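Long-range contacts in methanosaeta concilii ACLY-B (Methanothrix soehngenii, PDB 6ZNW), which probably serves as the B subunit of an ATP citrate lyase, which converts citrate and coenzyme A to acetyl-coenzyme A and oxaloacetate by way of citryl-coenzyme A: residues D32-R37 and P334-D339; S43-P48 and L65-T70; V427-G432 and D590-G595. All blocks are in the same frame, centred on the assembly; numbering follows the deposited sequence.

Contact 1 of 3, residues D32-R37 and P334-D339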
ATOM      1  N   ASP B  32     -40.789  -8.364  25.636  1.00 70.34           N
ATOM      2  CA  ASP B  32     -40.454  -9.709  26.118  1.00 71.44           C
ATOM      3  C   ASP B  32     -39.552  -9.630  27.343  1.00 73.52           C
ATOM      4  O   ASP B  32     -39.779 -10.344  28.309  1.00 75.17           O
ATOM      5  CB  ASP B  32     -39.742 -10.513  25.033  1.00 72.18           C
ATOM      6  CG  ASP B  32     -40.528 -10.650  23.759  1.00 75.14           C
ATOM      7  OD1 ASP B  32     -41.773 -10.589  23.819  1.00 76.76           O
ATOM      8  OD2 ASP B  32     -39.902 -10.841  22.696  1.00 76.02           O
ATOM      9  N   TYR B  33     -38.564  -8.730  27.317  1.00 73.45           N
ATOM     10  CA  TYR B  33     -37.640  -8.511  28.413  1.00 73.74           C
ATOM     11  C   TYR B  33     -38.360  -7.980  29.685  1.00 76.23           C
ATOM     12  O   TYR B  33     -38.161  -8.540  30.764  1.00 76.82           O
ATOM     13  CB  TYR B  33     -36.503  -7.574  27.948  1.00 72.01           C
ATOM     14  CG  TYR B  33     -35.457  -7.362  29.008  1.00 70.38           C
ATOM     15  CD1 TYR B  33     -34.475  -8.314  29.242  1.00 70.15           C
ATOM     16  CD2 TYR B  33     -35.461  -6.224  29.793  1.00 70.47           C
ATOM     17  CE1 TYR B  33     -33.549  -8.153  30.262  1.00 70.49           C
ATOM     18  CE2 TYR B  33     -34.536  -6.048  30.807  1.00 71.04           C
ATOM     19  CZ  TYR B  33     -33.591  -7.022  31.051  1.00 71.77           C
ATOM     20  OH  TYR B  33     -32.682  -6.821  32.058  1.00 74.44           O
ATOM     21  N   VAL B  34     -39.189  -6.920  29.566  1.00 77.64           N
ATOM     22  CA  VAL B  34     -39.898  -6.365  30.720  1.00 80.01           C
ATOM     23  C   VAL B  34     -40.985  -7.310  31.245  1.00 82.74           C
ATOM     24  O   VAL B  34     -41.319  -7.228  32.424  1.00 83.53           O
ATOM     25  CB  VAL B  34     -40.453  -4.932  30.529  1.00 80.55           C
ATOM     26  CG1 VAL B  34     -39.338  -3.926  30.269  1.00 80.28           C
ATOM     27  CG2 VAL B  34     -41.538  -4.878  29.447  1.00 80.93           C
ATOM     28  N   CYS B  35     -41.506  -8.222  30.397  1.00 83.93           N
ATOM     29  CA  CYS B  35     -42.484  -9.239  30.803  1.00 85.77           C
ATOM     30  C   CYS B  35     -41.821 -10.470  31.443  1.00 87.61           C
ATOM     31  O   CYS B  35     -42.528 -11.421  31.755  1.00 88.04           O
ATOM     32  CB  CYS B  35     -43.363  -9.652  29.630  1.00 86.47           C
ATOM     33  SG  CYS B  35     -44.501  -8.365  29.069  1.00 90.47           S
ATOM     34  N   LYS B  36     -40.482 -10.466  31.610  1.00 88.66           N
ATOM     35  CA  LYS B  36     -39.687 -11.540  32.200  1.00 90.08           C
ATOM     36  C   LYS B  36     -39.753 -12.834  31.382  1.00 90.41           C
ATOM     37  O   LYS B  36     -39.722 -13.919  31.963  1.00 90.76           O
ATOM     38  CB  LYS B  36     -40.029 -11.800  33.691  1.00 93.54           C
ATOM     39  CG  LYS B  36     -40.192 -10.566  34.581  1.00 99.53           C
ATOM     40  CD  LYS B  36     -39.014  -9.597  34.534  1.00106.07           C
ATOM     41  CE  LYS B  36     -38.790  -8.937  35.878  1.00111.89           C
ATOM     42  NZ  LYS B  36     -40.077  -8.669  36.586  1.00115.45           N
ATOM     43  N   ARG B  37     -39.866 -12.731  30.040  1.00 90.02           N
ATOM     44  CA  ARG B  37     -39.850 -13.929  29.198  1.00 90.51           C
ATOM     45  C   ARG B  37     -38.448 -14.567  29.251  1.00 91.52           C
ATOM     46  O   ARG B  37     -37.455 -13.859  29.449  1.00 91.63           O
ATOM     47  CB  ARG B  37     -40.245 -13.603  27.753  1.00 91.43           C
ATOM     48  CG  ARG B  37     -41.752 -13.386  27.581  1.00 94.24           C
ATOM     49  CD  ARG B  37     -42.189 -13.231  26.136  1.00 96.38           C
ATOM     50  NE  ARG B  37     -41.736 -14.360  25.327  1.00 97.48           N
ATOM     51  CZ  ARG B  37     -42.459 -14.947  24.382  1.00 97.39           C
ATOM     52  NH1 ARG B  37     -43.697 -14.537  24.131  1.00 96.39           N
ATOM     53  NH2 ARG B  37     -41.965 -15.974  23.708  1.00 96.36           N
ATOM     54  N   PRO B 334     -41.182  -3.266  36.172  1.00 87.54           N
ATOM     55  CA  PRO B 334     -39.979  -3.645  35.417  1.00 86.32           C
ATOM     56  C   PRO B 334     -39.154  -2.447  34.962  1.00 85.06           C
ATOM     57  O   PRO B 334     -39.648  -1.320  34.878  1.00 84.50           O
ATOM     58  CB  PRO B 334     -40.537  -4.440  34.234  1.00 86.96           C
ATOM     59  CG  PRO B 334     -41.890  -3.888  34.017  1.00 87.63           C
ATOM     60  CD  PRO B 334     -42.406  -3.437  35.364  1.00 86.60           C
ATOM     61  N   ARG B 335     -37.878  -2.697  34.678  1.00 84.69           N
ATOM     62  CA  ARG B 335     -36.971  -1.631  34.259  1.00 84.73           C
ATOM     63  C   ARG B 335     -36.264  -1.959  32.943  1.00 82.44           C
ATOM     64  O   ARG B 335     -36.069  -3.130  32.628  1.00 82.96           O
ATOM     65  CB  ARG B 335     -35.947  -1.407  35.371  1.00 88.09           C
ATOM     66  CG  ARG B 335     -35.620   0.049  35.599  1.00 95.20           C
ATOM     67  CD  ARG B 335     -35.164   0.282  37.031  1.00102.14           C
ATOM     68  NE  ARG B 335     -33.860  -0.333  37.289  1.00108.22           N
ATOM     69  CZ  ARG B 335     -33.662  -1.359  38.112  1.00112.00           C
ATOM     70  NH1 ARG B 335     -34.682  -1.889  38.783  1.00111.52           N
ATOM     71  NH2 ARG B 335     -32.442  -1.860  38.276  1.00112.54           N
ATOM     72  N   ILE B 336     -35.882  -0.939  32.175  1.00 79.88           N
ATOM     73  CA  ILE B 336     -35.141  -1.148  30.932  1.00 77.18           C
ATOM     74  C   ILE B 336     -34.217   0.036  30.673  1.00 73.86           C
ATOM     75  O   ILE B 336     -34.614   1.181  30.911  1.00 72.69           O
ATOM     76  CB  ILE B 336     -36.068  -1.512  29.719  1.00 77.78           C
ATOM     77  CG1 ILE B 336     -35.476  -2.688  28.913  1.00 78.54           C
ATOM     78  CG2 ILE B 336     -36.417  -0.309  28.825  1.00 78.22           C
ATOM     79  CD1 ILE B 336     -36.311  -3.222  27.843  1.00 79.57           C
ATOM     80  N   PRO B 337     -32.964  -0.207  30.212  1.00 72.35           N
ATOM     81  CA  PRO B 337     -32.072   0.927  29.912  1.00 70.83           C
ATOM     82  C   PRO B 337     -32.585   1.747  28.739  1.00 69.44           C
ATOM     83  O   PRO B 337     -33.233   1.237  27.832  1.00 68.01           O
ATOM     84  CB  PRO B 337     -30.732   0.265  29.581  1.00 71.43           C
ATOM     85  CG  PRO B 337     -31.087  -1.106  29.180  1.00 72.32           C
ATOM     86  CD  PRO B 337     -32.307  -1.500  29.931  1.00 71.31           C
ATOM     87  N   THR B 338     -32.349   3.040  28.815  1.00 69.67           N
ATOM     88  CA  THR B 338     -32.749   3.989  27.798  1.00 70.47           C
ATOM     89  C   THR B 338     -31.740   3.873  26.667  1.00 69.36           C
ATOM     90  O   THR B 338     -30.568   3.639  26.905  1.00 68.68           O
ATOM     91  CB  THR B 338     -32.706   5.416  28.412  1.00 73.88           C
ATOM     92  OG1 THR B 338     -33.645   5.499  29.497  1.00 77.18           O
ATOM     93  CG2 THR B 338     -32.988   6.526  27.388  1.00 73.86           C
ATOM     94  N   ASP B 339     -32.188   4.049  25.441  1.00 69.21           N
ATOM     95  CA  ASP B 339     -31.313   4.062  24.288  1.00 69.49           C
ATOM     96  C   ASP B 339     -30.445   5.316  24.366  1.00 69.22           C
ATOM     97  O   ASP B 339     -30.917   6.377  24.760  1.00 69.41           O
ATOM     98  CB  ASP B 339     -32.132   3.995  23.003  1.00 71.71           C
ATOM     99  CG  ASP B 339     -32.710   2.605  22.829  1.00 79.53           C
ATOM    100  OD1 ASP B 339     -31.925   1.626  22.872  1.00 80.34           O
ATOM    101  OD2 ASP B 339     -33.943   2.491  22.660  1.00 84.04           O
TER

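Contact 2 of 3, residues S43-P48 and L65-T70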
ATOM      1  N   SER B  43     -38.538 -15.776  16.518  1.00 77.86           N
ATOM      2  CA  SER B  43     -37.674 -16.889  16.135  1.00 78.37           C
ATOM      3  C   SER B  43     -36.751 -16.468  14.977  1.00 78.22           C
ATOM      4  O   SER B  43     -35.558 -16.779  14.990  1.00 78.79           O
ATOM      5  CB  SER B  43     -38.512 -18.099  15.737  1.00 79.87           C
ATOM      6  OG  SER B  43     -39.173 -18.653  16.861  1.00 82.93           O
ATOM      7  N   ALA B  44     -37.296 -15.751  13.986  1.00 77.31           N
ATOM      8  CA  ALA B  44     -36.514 -15.310  12.824  1.00 77.08           C
ATOM      9  C   ALA B  44     -37.151 -14.106  12.131  1.00 76.74           C
ATOM     10  O   ALA B  44     -38.320 -13.808  12.348  1.00 76.68           O
ATOM     11  CB  ALA B  44     -36.340 -16.472  11.825  1.00 77.10           C
ATOM     12  N   ILE B  45     -36.365 -13.401  11.317  1.00 76.77           N
ATOM     13  CA  ILE B  45     -36.830 -12.293  10.513  1.00 77.30           C
ATOM     14  C   ILE B  45     -36.874 -12.795   9.077  1.00 79.03           C
ATOM     15  O   ILE B  45     -35.970 -13.509   8.646  1.00 78.96           O
ATOM     16  CB  ILE B  45     -35.863 -11.092  10.640  1.00 76.93           C
ATOM     17  CG1 ILE B  45     -35.771 -10.605  12.093  1.00 77.16           C
ATOM     18  CG2 ILE B  45     -36.240  -9.946   9.682  1.00 77.06           C
ATOM     19  CD1 ILE B  45     -34.431 -10.138  12.440  1.00 78.02           C
ATOM     20  N   ILE B  46     -37.925 -12.436   8.334  1.00 80.50           N
ATOM     21  CA  ILE B  46     -37.997 -12.786   6.928  1.00 82.48           C
ATOM     22  C   ILE B  46     -37.682 -11.515   6.140  1.00 84.09           C
ATOM     23  O   ILE B  46     -38.427 -10.550   6.201  1.00 84.29           O
ATOM     24  CB  ILE B  46     -39.319 -13.488   6.543  1.00 83.19           C
ATOM     25  CG1 ILE B  46     -39.606 -14.652   7.525  1.00 84.06           C
ATOM     26  CG2 ILE B  46     -39.251 -13.992   5.096  1.00 83.64           C
ATOM     27  CD1 ILE B  46     -41.024 -15.105   7.589  1.00 85.21           C
ATOM     28  N   ASN B  47     -36.502 -11.473   5.522  1.00 85.35           N
ATOM     29  CA  ASN B  47     -36.033 -10.342   4.738  1.00 87.54           C
ATOM     30  C   ASN B  47     -35.901 -10.810   3.286  1.00 89.72           C
ATOM     31  O   ASN B  47     -34.947 -11.516   2.944  1.00 90.11           O
ATOM     32  CB  ASN B  47     -34.693  -9.840   5.288  1.00 88.81           C
ATOM     33  CG  ASN B  47     -34.192  -8.554   4.672  1.00 92.45           C
ATOM     34  OD1 ASN B  47     -34.736  -8.046   3.687  1.00 94.21           O
ATOM     35  ND2 ASN B  47     -33.131  -8.000   5.239  1.00 93.12           N
ATOM     36  N   PRO B  48     -36.868 -10.444   2.424  1.00 90.73           N
ATOM     37  CA  PRO B  48     -36.820 -10.918   1.027  1.00 91.76           C
ATOM     38  C   PRO B  48     -35.588 -10.482   0.232  1.00 93.61           C
ATOM     39  O   PRO B  48     -35.208 -11.140  -0.739  1.00 94.19           O
ATOM     40  CB  PRO B  48     -38.127 -10.402   0.405  1.00 92.12           C
ATOM     41  CG  PRO B  48     -38.663  -9.398   1.347  1.00 92.47           C
ATOM     42  CD  PRO B  48     -38.076  -9.644   2.705  1.00 90.51           C
ATOM     43  N   LEU B  65     -30.375 -12.499  15.799  1.00 66.79           N
ATOM     44  CA  LEU B  65     -31.580 -13.117  15.266  1.00 68.62           C
ATOM     45  C   LEU B  65     -31.273 -13.546  13.828  1.00 70.86           C
ATOM     46  O   LEU B  65     -30.681 -12.783  13.056  1.00 70.36           O
ATOM     47  CB  LEU B  65     -32.788 -12.166  15.275  1.00 68.38           C
ATOM     48  CG  LEU B  65     -33.337 -11.776  16.645  1.00 69.50           C
ATOM     49  CD1 LEU B  65     -34.526 -10.865  16.506  1.00 69.51           C
ATOM     50  CD2 LEU B  65     -33.745 -12.992  17.440  1.00 70.50           C
ATOM     51  N   PRO B  66     -31.623 -14.796  13.472  1.00 72.94           N
ATOM     52  CA  PRO B  66     -31.388 -15.248  12.087  1.00 74.38           C
ATOM     53  C   PRO B  66     -32.337 -14.562  11.095  1.00 76.36           C
ATOM     54  O   PRO B  66     -33.452 -14.215  11.456  1.00 76.60           O
ATOM     55  CB  PRO B  66     -31.630 -16.760  12.157  1.00 74.62           C
ATOM     56  CG  PRO B  66     -32.505 -16.960  13.348  1.00 74.75           C
ATOM     57  CD  PRO B  66     -32.314 -15.818  14.290  1.00 72.63           C
ATOM     58  N   MET B  67     -31.887 -14.343   9.859  1.00 77.85           N
ATOM     59  CA  MET B  67     -32.679 -13.691   8.820  1.00 80.44           C
ATOM     60  C   MET B  67     -32.746 -14.612   7.612  1.00 83.46           C
ATOM     61  O   MET B  67     -31.699 -14.996   7.082  1.00 83.84           O
ATOM     62  CB  MET B  67     -32.025 -12.386   8.336  1.00 80.55           C
ATOM     63  CG  MET B  67     -32.055 -11.240   9.277  1.00 81.75           C
ATOM     64  SD  MET B  67     -32.007  -9.671   8.351  1.00 82.31           S
ATOM     65  CE  MET B  67     -30.519  -9.822   7.412  1.00 76.09           C
ATOM     66  N   TYR B  68     -33.975 -14.931   7.155  1.00 85.29           N
ATOM     67  CA  TYR B  68     -34.239 -15.802   6.009  1.00 87.40           C
ATOM     68  C   TYR B  68     -34.868 -15.042   4.852  1.00 88.93           C
ATOM     69  O   TYR B  68     -35.612 -14.100   5.082  1.00 89.05           O
ATOM     70  CB  TYR B  68     -35.164 -16.952   6.418  1.00 88.07           C
ATOM     71  CG  TYR B  68     -34.500 -17.898   7.386  1.00 89.83           C
ATOM     72  CD1 TYR B  68     -33.590 -18.851   6.946  1.00 91.16           C
ATOM     73  CD2 TYR B  68     -34.741 -17.809   8.749  1.00 91.11           C
ATOM     74  CE1 TYR B  68     -32.944 -19.696   7.837  1.00 92.35           C
ATOM     75  CE2 TYR B  68     -34.110 -18.660   9.650  1.00 92.42           C
ATOM     76  CZ  TYR B  68     -33.214 -19.605   9.189  1.00 93.58           C
ATOM     77  OH  TYR B  68     -32.593 -20.444  10.080  1.00 95.80           O
ATOM     78  N   LYS B  69     -34.594 -15.466   3.611  1.00 89.81           N
ATOM     79  CA  LYS B  69     -35.152 -14.801   2.444  1.00 91.49           C
ATOM     80  C   LYS B  69     -36.639 -15.105   2.215  1.00 92.99           C
ATOM     81  O   LYS B  69     -37.357 -14.241   1.718  1.00 93.09           O
ATOM     82  CB  LYS B  69     -34.350 -15.129   1.171  1.00 93.31           C
ATOM     83  CG  LYS B  69     -33.301 -14.086   0.811  1.00 97.09           C
ATOM     84  CD  LYS B  69     -32.883 -14.192  -0.651  1.00100.82           C
ATOM     85  CE  LYS B  69     -31.404 -13.919  -0.815  1.00103.59           C
ATOM     86  NZ  LYS B  69     -31.103 -13.356  -2.152  1.00105.41           N
ATOM     87  N   THR B  70     -37.101 -16.328   2.531  1.00 93.85           N
ATOM     88  CA  THR B  70     -38.497 -16.708   2.273  1.00 95.10           C
ATOM     89  C   THR B  70     -39.239 -17.239   3.513  1.00 96.28           C
ATOM     90  O   THR B  70     -38.600 -17.664   4.476  1.00 96.48           O
ATOM     91  CB  THR B  70     -38.572 -17.739   1.124  1.00 96.76           C
ATOM     92  OG1 THR B  70     -38.187 -19.035   1.591  1.00 98.36           O
ATOM     93  CG2 THR B  70     -37.741 -17.350  -0.092  1.00 97.07           C
TER

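Contact 3 of 3, residues V427-G432 and D590-G595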
ATOM      1  N   VAL B 427       4.896  -2.582 -13.406  1.00 32.08           N
ATOM      2  CA  VAL B 427       5.035  -4.000 -13.098  1.00 32.68           C
ATOM      3  C   VAL B 427       3.721  -4.545 -12.499  1.00 33.11           C
ATOM      4  O   VAL B 427       3.257  -5.582 -12.937  1.00 34.74           O
ATOM      5  CB  VAL B 427       6.314  -4.277 -12.220  1.00 32.46           C
ATOM      6  CG1 VAL B 427       6.319  -5.718 -11.653  1.00 31.45           C
ATOM      7  CG2 VAL B 427       7.594  -4.012 -13.049  1.00 31.69           C
ATOM      8  N   ALA B 428       3.091  -3.808 -11.582  1.00 31.54           N
ATOM      9  CA  ALA B 428       1.820  -4.211 -10.958  1.00 30.20           C
ATOM     10  C   ALA B 428       0.709  -4.231 -12.043  1.00 31.59           C
ATOM     11  O   ALA B 428      -0.097  -5.141 -12.054  1.00 32.37           O
ATOM     12  CB  ALA B 428       1.456  -3.208  -9.839  1.00 28.08           C
ATOM     13  N   SER B 429       0.663  -3.214 -12.941  1.00 30.90           N
ATOM     14  CA  SER B 429      -0.303  -3.175 -14.047  1.00 32.17           C
ATOM     15  C   SER B 429      -0.099  -4.367 -15.017  1.00 33.53           C
ATOM     16  O   SER B 429      -1.090  -5.017 -15.377  1.00 34.72           O
ATOM     17  CB  SER B 429      -0.182  -1.860 -14.814  1.00 33.60           C
ATOM     18  OG  SER B 429      -1.210  -1.806 -15.786  1.00 36.92           O
ATOM     19  N   CYS B 430       1.183  -4.739 -15.349  1.00 33.14           N
ATOM     20  CA  CYS B 430       1.507  -5.914 -16.174  1.00 32.86           C
ATOM     21  C   CYS B 430       1.107  -7.206 -15.485  1.00 34.38           C
ATOM     22  O   CYS B 430       0.883  -8.196 -16.151  1.00 34.55           O
ATOM     23  CB  CYS B 430       2.982  -5.927 -16.571  1.00 33.37           C
ATOM     24  SG  CYS B 430       3.447  -4.586 -17.710  1.00 38.59           S
ATOM     25  N   ALA B 431       1.067  -7.225 -14.143  1.00 34.88           N
ATOM     26  CA  ALA B 431       0.644  -8.391 -13.354  1.00 35.14           C
ATOM     27  C   ALA B 431      -0.924  -8.456 -13.269  1.00 36.22           C
ATOM     28  O   ALA B 431      -1.469  -9.281 -12.548  1.00 36.08           O
ATOM     29  CB  ALA B 431       1.264  -8.308 -11.946  1.00 34.06           C
ATOM     30  N   GLY B 432      -1.630  -7.599 -14.026  1.00 36.90           N
ATOM     31  CA  GLY B 432      -3.075  -7.615 -14.056  1.00 36.48           C
ATOM     32  C   GLY B 432      -3.701  -6.958 -12.862  1.00 36.89           C
ATOM     33  O   GLY B 432      -4.849  -7.257 -12.579  1.00 39.29           O
ATOM     34  N   ASP B 590      -1.582   2.922 -19.752  1.00 36.99           N
ATOM     35  CA  ASP B 590      -0.825   2.671 -20.965  1.00 37.24           C
ATOM     36  C   ASP B 590      -0.558   1.180 -21.116  1.00 38.32           C
ATOM     37  O   ASP B 590      -0.778   0.646 -22.194  1.00 39.66           O
ATOM     38  CB  ASP B 590       0.496   3.471 -20.916  1.00 38.54           C
ATOM     39  CG  ASP B 590       1.242   3.655 -22.239  1.00 40.24           C
ATOM     40  OD1 ASP B 590       0.572   3.699 -23.304  1.00 40.75           O
ATOM     41  OD2 ASP B 590       2.483   3.822 -22.200  1.00 38.87           O
ATOM     42  N   GLN B 591      -0.161   0.493 -20.029  1.00 37.10           N
ATOM     43  CA  GLN B 591       0.095  -0.939 -20.058  1.00 36.28           C
ATOM     44  C   GLN B 591      -1.163  -1.732 -20.266  1.00 36.97           C
ATOM     45  O   GLN B 591      -1.115  -2.744 -20.941  1.00 37.65           O
ATOM     46  CB  GLN B 591       0.887  -1.408 -18.819  1.00 35.34           C
ATOM     47  CG  GLN B 591       2.224  -0.672 -18.615  1.00 36.26           C
ATOM     48  CD  GLN B 591       3.127  -0.794 -19.847  1.00 39.88           C
ATOM     49  OE1 GLN B 591       3.298  -1.887 -20.441  1.00 39.01           O
ATOM     50  NE2 GLN B 591       3.697   0.325 -20.288  1.00 36.36           N
ATOM     51  N   LYS B 592      -2.305  -1.274 -19.748  1.00 37.60           N
ATOM     52  CA  LYS B 592      -3.589  -1.944 -19.975  1.00 37.97           C
ATOM     53  C   LYS B 592      -3.965  -1.777 -21.457  1.00 39.47           C
ATOM     54  O   LYS B 592      -4.449  -2.732 -22.033  1.00 41.04           O
ATOM     55  CB  LYS B 592      -4.727  -1.319 -19.134  1.00 39.12           C
ATOM     56  CG  LYS B 592      -4.518  -1.204 -17.634  1.00 40.40           C
ATOM     57  CD  LYS B 592      -4.533  -2.506 -17.033  1.00 44.42           C
ATOM     58  CE  LYS B 592      -4.517  -2.509 -15.483  1.00 47.70           C
ATOM     59  NZ  LYS B 592      -4.149  -3.904 -15.060  1.00 49.24           N
ATOM     60  N   ARG B 593      -3.799  -0.569 -22.074  1.00 38.84           N
ATOM     61  CA  ARG B 593      -4.127  -0.367 -23.496  1.00 39.30           C
ATOM     62  C   ARG B 593      -3.195  -1.225 -24.387  1.00 41.15           C
ATOM     63  O   ARG B 593      -3.621  -1.778 -25.403  1.00 41.68           O
ATOM     64  CB  ARG B 593      -3.934   1.111 -23.896  1.00 38.63           C
ATOM     65  CG  ARG B 593      -5.016   2.081 -23.428  1.00 37.89           C
ATOM     66  CD  ARG B 593      -4.846   3.452 -24.150  1.00 37.69           C
ATOM     67  NE  ARG B 593      -3.535   4.056 -23.861  1.00 38.92           N
ATOM     68  CZ  ARG B 593      -3.296   4.905 -22.865  1.00 39.13           C
ATOM     69  NH1 ARG B 593      -2.076   5.384 -22.673  1.00 36.74           N
ATOM     70  NH2 ARG B 593      -4.276   5.286 -22.058  1.00 39.99           N
ATOM     71  N   LEU B 594      -1.914  -1.327 -24.004  1.00 41.30           N
ATOM     72  CA  LEU B 594      -0.940  -2.096 -24.781  1.00 41.10           C
ATOM     73  C   LEU B 594      -1.155  -3.623 -24.687  1.00 42.14           C
ATOM     74  O   LEU B 594      -0.500  -4.368 -25.420  1.00 43.54           O
ATOM     75  CB  LEU B 594       0.490  -1.750 -24.307  1.00 39.75           C
ATOM     76  CG  LEU B 594       1.005  -0.358 -24.698  1.00 40.26           C
ATOM     77  CD1 LEU B 594       2.260   0.021 -23.885  1.00 39.13           C
ATOM     78  CD2 LEU B 594       1.188  -0.230 -26.246  1.00 40.75           C
ATOM     79  N   GLY B 595      -1.994  -4.083 -23.758  1.00 41.76           N
ATOM     80  CA  GLY B 595      -2.215  -5.506 -23.526  1.00 41.23           C
ATOM     81  C   GLY B 595      -0.952  -6.175 -23.029  1.00 41.62           C
ATOM     82  O   GLY B 595      -0.735  -7.351 -23.303  1.00 43.12           O
TER

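Contact 1 of 3, residues D32-R37 and P334-D339
Val34, buried at the end of helix 22-34, packs against Pro334: CB of Val34 lies 3.7 Å from CB of Pro334, and the carbonyl O of Val34 reaches the same proline CB at 3.4 Å. The compact proline ring fits beside the last helical turn, while CG1 of Val34 meets CD1 of Ile336 at 3.9 Å, the two branched chains crossing at about a right angle. Ile158 of helix 158-163 touches both of them. The helix stops here in a Schellman motif, with Lys36 at positive phi, Arg37 N bonded back to Asp32 O and Lys36 N to Tyr33 O. Toward solvent the contact thins out. A chi1 of -177° sets the Tyr33 ring against Ile336, CD2 of Tyr33 standing 3.6 Å from CG1 of Ile336, but both residues are only partly buried. The carbonyl O of Arg335 comes up at the ring edge, and Trp58 packs edge-to-face with the same ring. A serine in place of Tyr33 would probably uncover CG1 of Ile336 and leave Trp58 without its aromatic mate. Arg335, exposed, points its CB away from 32-37. Farther on, Thr338 and Asp339 pair in parallel with a strand of the second subunit, whose Arg350 forms a salt bridge with Asp339.

Contact 2 of 3, residues S43-P48 and L65-T70
The ring of Tyr68 takes the methyl group of Ala44 at its edge, in the ring plane, with CB of Ala44 3.7 Å from CD2 of Tyr68; a residue as small as alanine lets the broad ring lie close to the neighbouring strand. The other flat group, the amide of Asn47, runs alongside Met67 and points the same way, its ND2 being 3.7 Å from SD of Met67. The chi1 of Asn47, -172°, carries the amide to that sulfur, while its OD1 makes a weak hydrogen bond to Ser49 N. These side chains sit on or just past two adjacent parallel strands, 42-46 and 61-68, of a mixed sheet consistent with the Rossmann-like coenzyme A-binding domain of the succinyl-CoA synthetase family; the strand ends at Asn47 lie near a bound citryl-coenzyme A. Ile45 offers both its backbone groups to the partner strand: Ile45 N binds Pro66 O at 3.0 Å, and Tyr68 N binds Ile45 O at 2.9 Å. Ile46 turns its own to strand 15-18. One step on, Asn47 N reaches Tyr68 O at 2.8 Å. Pro66, having no N-H, cannot continue the pattern toward Ser43; its CD abuts Ser43 O at 3.5 Å. On the face with Met67, Ile45 lies over the neighbouring strand, its CD1 3.9 Å from CB of Leu65. On the opposite face, Ile46 and Tyr68 meet helix 71-77, which Thr70 caps with OG1 weakly bonded to Leu73 N. The short strand segments are twisted by 39° against each other, yet past their ends the chains still touch: CA of Lys69 points its hydrogen at the carbonyl O of Asn47, 3.3 Å away, at an almost straight 178°.

Contact 3 of 3, residues V427-G432 and D590-G595
Ser429 and Cys430 meet Gln591 and Lys592 where the ends of two helices, 420-430 and 573-593, pack together inside the citrate synthase-like domain, a small and buried contact. Serine suits the close approach. Its CB points at the other helix, and a chi1 of -174° lays the hydroxyl along the aliphatic part of Lys592, OG of Ser429 lying 3.4 Å from CE of Lys592 and 3.7 Å from CB of Gln591. The hydroxyl itself is hydrogen-bonded to the carbonyl O of Ile588, one turn earlier on the lysine's helix. Lys592 bends at chi2 and then extends, bringing NZ to the C-terminal end of helix 420-430. There NZ of Lys592 makes a hydrogen bond with Lys433 O and a weak one, 3.3 Å long, with Ser429 O. A positive charge at this end is probably favoured by the helix dipole. Ser429 O also accepts Gly432 N at 3.0 Å in the Schellman motif that closes the helix at Gly432, whose positive phi suits a residue without a side chain. Beside this polar grip, SG of Cys430 rests 3.8 Å from OE1 of Gln591, which is held by Ser596 OG. The surroundings are shared between subunits: NE2 of Gln591 bonds Ile356 O of the third subunit, Cys430 O accepts NH2 of Arg449 of the second subunit, and within the same chain Ala428 touches Ser438 and Ser441 of helix 435-443.

Contact 2 is nested inside the loop that contact 1 closes. Helix 22-34 leads on to strand 42-46, yet the two contacts do not touch: their centres are 24 Å apart and their nearest atoms about 8 Å. Contact 3 follows later in the chain, its centre 45 Å from that of contact 2 and 60 Å from that of contact 1, on the opposite side of the chain's centre from contact 1. A bound citryl-coenzyme A lies about 5 Å from the side chain of Asn47 in contact 2, and one lies about 9 Å from that of Cys430 in contact 3. Contacts 1 and 3 both touch the second subunit.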